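Long-range contact in galacto-N-biose/lacto-N-biose I transporter substrate-binding protein (Bifidobacterium longum, PDB 2Z8F), which probably captures galacto-N-biose, lacto-N-biose and oligosaccharides such as lacto-N-tetraose outside the cell and delivers them to an ABC transporter: residues F278-S290 / T353-P365. Residues are numbered along the deposited sequence; the frame is centred on the assembly and turned at random.
Sequences FGNAGKTGPDGGS and TANNNMGDFTYMP. With GAL (beta-D-galactopyranose), chain C.
Lys283, leaving the type I' turn Asn280-Lys283, curls its bent chain over Asn357 O, with CD 3.5 Å from that oxygen. Its own carbonyl accepts a hydrogen bond from Asn280 ND2, nearly in line with the C=O. Thr284 then illustrates how one residue can tie two loops together: its N donates to Asn357 O at 3.0 Å and its O accepts a hydrogen bond from Gly359 N at 2.9 Å, so Met358 is bracketed in a single beta bridge. Its OG1 is hydrogen-bonded to Leu132 O, and the chi1 of -173° that puts it there turns the methyl CG2 onto helix 347-356, 3.3 Å from Ala354 O. Past Gly285, the Pro286 ring packs among Met358, Gly359, Phe361 and Tyr363. Met358, extended until it bends at chi3 (74°), lays SD 3.7 Å from Pro286 CA, while Pro286 CG meets Phe361 CB and lies 3.4 Å from Tyr363 OH. Phe361 CD2 lies over the centre of one face of the Tyr363 ring, and two waters link the tyrosine hydroxyl to the carbonyls of Pro286 and Gly288. Gly289 N finally donates to galactose O2 at 3.1 Å, beside Ser290 OG, at the start of strand 290-294. Thus 278-290 brings Gly288-Ser290 to the glycan while 353-365 braces it through Pro286 and the waters, consistent with the inter-domain cleft of ABC-transporter solute-binding proteins.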
# COMPACT_ATOMS: atom_id res chain seq x y z
N PHE A 278 11.40 1.93 14.41
CA PHE A 278 12.05 1.54 13.16
C PHE A 278 13.14 2.50 12.73
O PHE A 278 13.52 2.51 11.56
CB PHE A 278 10.99 1.43 12.04
CG PHE A 278 9.77 0.63 12.43
CD1 PHE A 278 9.82 -0.76 12.46
CD2 PHE A 278 8.58 1.28 12.77
CE1 PHE A 278 8.70 -1.51 12.84
CE2 PHE A 278 7.47 0.55 13.18
CZ PHE A 278 7.52 -0.85 13.21
N GLY A 279 13.65 3.30 13.68
CA GLY A 279 14.57 4.40 13.28
C GLY A 279 13.86 5.48 12.47
O GLY A 279 14.52 6.27 11.77
N ASN A 280 12.52 5.49 12.55
CA ASN A 280 11.67 6.32 11.70
C ASN A 280 11.52 7.77 12.18
O ASN A 280 11.00 8.61 11.44
CB ASN A 280 10.28 5.67 11.51
CG ASN A 280 9.66 5.19 12.81
OD1 ASN A 280 10.27 4.44 13.58
ND2 ASN A 280 8.42 5.62 13.06
N ALA A 281 11.97 8.04 13.42
CA ALA A 281 12.02 9.40 13.99
C ALA A 281 10.75 10.23 13.75
O ALA A 281 10.80 11.36 13.25
CB ALA A 281 13.25 10.14 13.47
N GLY A 282 9.61 9.68 14.13
CA GLY A 282 8.37 10.44 14.03
C GLY A 282 7.69 10.44 12.67
O GLY A 282 6.66 11.13 12.49
N LYS A 283 8.26 9.72 11.70
CA LYS A 283 7.68 9.62 10.36
C LYS A 283 7.08 8.24 10.19
O LYS A 283 7.42 7.32 10.91
CB LYS A 283 8.72 9.82 9.25
CG LYS A 283 9.44 11.19 9.20
CD LYS A 283 8.50 12.33 8.94
CE LYS A 283 8.42 12.74 7.47
NZ LYS A 283 7.76 14.08 7.34
N THR A 284 6.19 8.12 9.22
CA THR A 284 5.79 6.79 8.75
C THR A 284 6.23 6.64 7.29
O THR A 284 6.90 7.51 6.73
CB THR A 284 4.29 6.53 8.97
OG1 THR A 284 4.01 5.16 8.65
CG2 THR A 284 3.42 7.46 8.14
N GLY A 285 5.88 5.53 6.65
CA GLY A 285 6.30 5.30 5.30
C GLY A 285 5.17 4.66 4.54
O GLY A 285 4.18 4.26 5.18
N PRO A 286 5.30 4.60 3.20
CA PRO A 286 4.26 4.08 2.31
C PRO A 286 4.28 2.57 2.22
O PRO A 286 5.34 1.95 2.09
CB PRO A 286 4.62 4.71 0.95
CG PRO A 286 6.15 4.80 0.99
CD PRO A 286 6.46 5.11 2.43
N ASP A 287 3.09 1.96 2.22
CA ASP A 287 2.95 0.55 1.95
C ASP A 287 1.82 0.50 0.92
O ASP A 287 0.67 0.77 1.23
CB ASP A 287 2.55 -0.18 3.24
CG ASP A 287 2.17 -1.66 3.02
OD1 ASP A 287 2.02 -2.12 1.85
OD2 ASP A 287 2.06 -2.35 4.08
N GLY A 288 2.15 0.21 -0.33
CA GLY A 288 1.14 0.36 -1.40
C GLY A 288 0.67 1.79 -1.61
O GLY A 288 1.42 2.77 -1.41
N GLY A 289 -0.58 1.94 -2.01
CA GLY A 289 -1.06 3.21 -2.57
C GLY A 289 -0.93 3.12 -4.08
O GLY A 289 0.11 2.66 -4.63
N SER A 290 -1.99 3.53 -4.77
CA SER A 290 -2.05 3.34 -6.21
C SER A 290 -2.56 4.52 -7.03
O SER A 290 -3.32 5.37 -6.53
CB SER A 290 -2.96 2.13 -6.54
OG SER A 290 -2.64 0.97 -5.76
N THR A 353 -3.43 12.06 9.55
CA THR A 353 -2.24 12.45 10.28
C THR A 353 -1.05 11.64 9.74
O THR A 353 0.03 12.17 9.47
CB THR A 353 -2.43 12.25 11.80
OG1 THR A 353 -3.48 13.13 12.26
CG2 THR A 353 -1.16 12.56 12.56
N ALA A 354 -1.25 10.34 9.58
CA ALA A 354 -0.16 9.46 9.13
C ALA A 354 0.30 9.87 7.74
O ALA A 354 1.51 10.01 7.47
CB ALA A 354 -0.63 7.99 9.14
N ASN A 355 -0.65 10.08 6.83
CA ASN A 355 -0.34 10.53 5.49
C ASN A 355 0.52 11.80 5.50
O ASN A 355 1.49 11.91 4.75
CB ASN A 355 -1.63 10.80 4.72
CG ASN A 355 -1.36 11.26 3.32
OD1 ASN A 355 -1.41 12.46 3.02
ND2 ASN A 355 -1.05 10.31 2.45
N ASN A 356 0.15 12.74 6.37
CA ASN A 356 0.85 14.02 6.42
C ASN A 356 2.27 13.87 6.98
O ASN A 356 3.11 14.75 6.80
CB ASN A 356 0.04 15.05 7.22
CG ASN A 356 -1.29 15.40 6.56
OD1 ASN A 356 -2.17 16.03 7.18
ND2 ASN A 356 -1.47 14.99 5.30
N ASN A 357 2.53 12.74 7.64
CA ASN A 357 3.83 12.47 8.26
C ASN A 357 4.57 11.35 7.52
O ASN A 357 5.51 10.76 8.05
CB ASN A 357 3.64 12.03 9.71
CG ASN A 357 3.36 13.17 10.64
OD1 ASN A 357 3.79 14.31 10.41
ND2 ASN A 357 2.67 12.88 11.73
N MET A 358 4.11 11.04 6.31
CA MET A 358 4.68 9.92 5.56
C MET A 358 5.86 10.38 4.71
O MET A 358 5.74 11.31 3.88
CB MET A 358 3.59 9.28 4.68
CG MET A 358 4.06 8.19 3.78
SD MET A 358 2.63 7.31 3.12
CE MET A 358 2.03 8.49 1.93
N GLY A 359 7.00 9.71 4.86
CA GLY A 359 8.16 10.02 4.02
C GLY A 359 8.01 9.73 2.54
O GLY A 359 7.32 8.79 2.13
N ASP A 360 8.64 10.57 1.72
CA ASP A 360 8.69 10.36 0.28
C ASP A 360 9.64 9.21 0.01
O ASP A 360 10.65 9.06 0.70
CB ASP A 360 9.28 11.59 -0.42
CG ASP A 360 8.38 12.81 -0.37
OD1 ASP A 360 7.15 12.64 -0.30
OD2 ASP A 360 8.91 13.95 -0.43
N PHE A 361 9.34 8.41 -1.01
CA PHE A 361 10.17 7.24 -1.34
C PHE A 361 10.13 6.94 -2.84
O PHE A 361 9.12 6.49 -3.38
CB PHE A 361 9.71 6.00 -0.54
CG PHE A 361 10.70 4.84 -0.59
CD1 PHE A 361 11.70 4.73 0.39
CD2 PHE A 361 10.65 3.88 -1.61
CE1 PHE A 361 12.62 3.67 0.37
CE2 PHE A 361 11.56 2.78 -1.62
CZ PHE A 361 12.54 2.68 -0.62
N THR A 362 11.24 7.21 -3.52
CA THR A 362 11.38 6.86 -4.93
C THR A 362 11.53 5.35 -5.07
O THR A 362 12.33 4.75 -4.36
CB THR A 362 12.62 7.59 -5.54
OG1 THR A 362 12.37 9.01 -5.51
CG2 THR A 362 12.89 7.14 -6.98
N TYR A 363 10.74 4.74 -5.96
CA TYR A 363 10.91 3.33 -6.32
C TYR A 363 11.63 3.18 -7.65
O TYR A 363 11.18 3.71 -8.67
CB TYR A 363 9.55 2.62 -6.40
CG TYR A 363 8.85 2.56 -5.07
CD1 TYR A 363 9.07 1.50 -4.18
CD2 TYR A 363 7.97 3.59 -4.69
CE1 TYR A 363 8.41 1.44 -2.95
CE2 TYR A 363 7.31 3.55 -3.48
CZ TYR A 363 7.53 2.50 -2.59
OH TYR A 363 6.87 2.47 -1.40
N MET A 364 12.75 2.44 -7.66
CA MET A 364 13.42 2.14 -8.93
C MET A 364 12.51 1.34 -9.87
O MET A 364 11.68 0.55 -9.41
CB MET A 364 14.68 1.29 -8.68
CG MET A 364 14.47 0.12 -7.71
SD MET A 364 15.87 -1.04 -7.80
CE MET A 364 15.31 -2.09 -9.11
N PRO A 365 12.70 1.50 -11.17
CA PRO A 365 12.01 0.58 -12.11
C PRO A 365 12.47 -0.85 -11.86
O PRO A 365 13.68 -1.11 -11.80
CB PRO A 365 12.47 1.05 -13.49
CG PRO A 365 13.60 2.02 -13.25
CD PRO A 365 13.54 2.51 -11.84
C1 GAL C . -3.39 -2.50 -2.02
C2 GAL C . -3.00 -1.25 -2.81
C3 GAL C . -3.83 -0.08 -2.33
C4 GAL C . -5.33 -0.41 -2.42
C5 GAL C . -5.64 -1.69 -1.63
C6 GAL C . -7.08 -2.16 -1.79
O2 GAL C . -1.63 -0.97 -2.56
O3 GAL C . -3.50 1.03 -3.12
O4 GAL C . -5.63 -0.53 -3.78
O5 GAL C . -4.81 -2.75 -2.11
O6 GAL C . -7.36 -3.14 -0.81
O HOH W 1 7.00 0.42 0.29
O HOH W 2 4.13 2.92 -2.10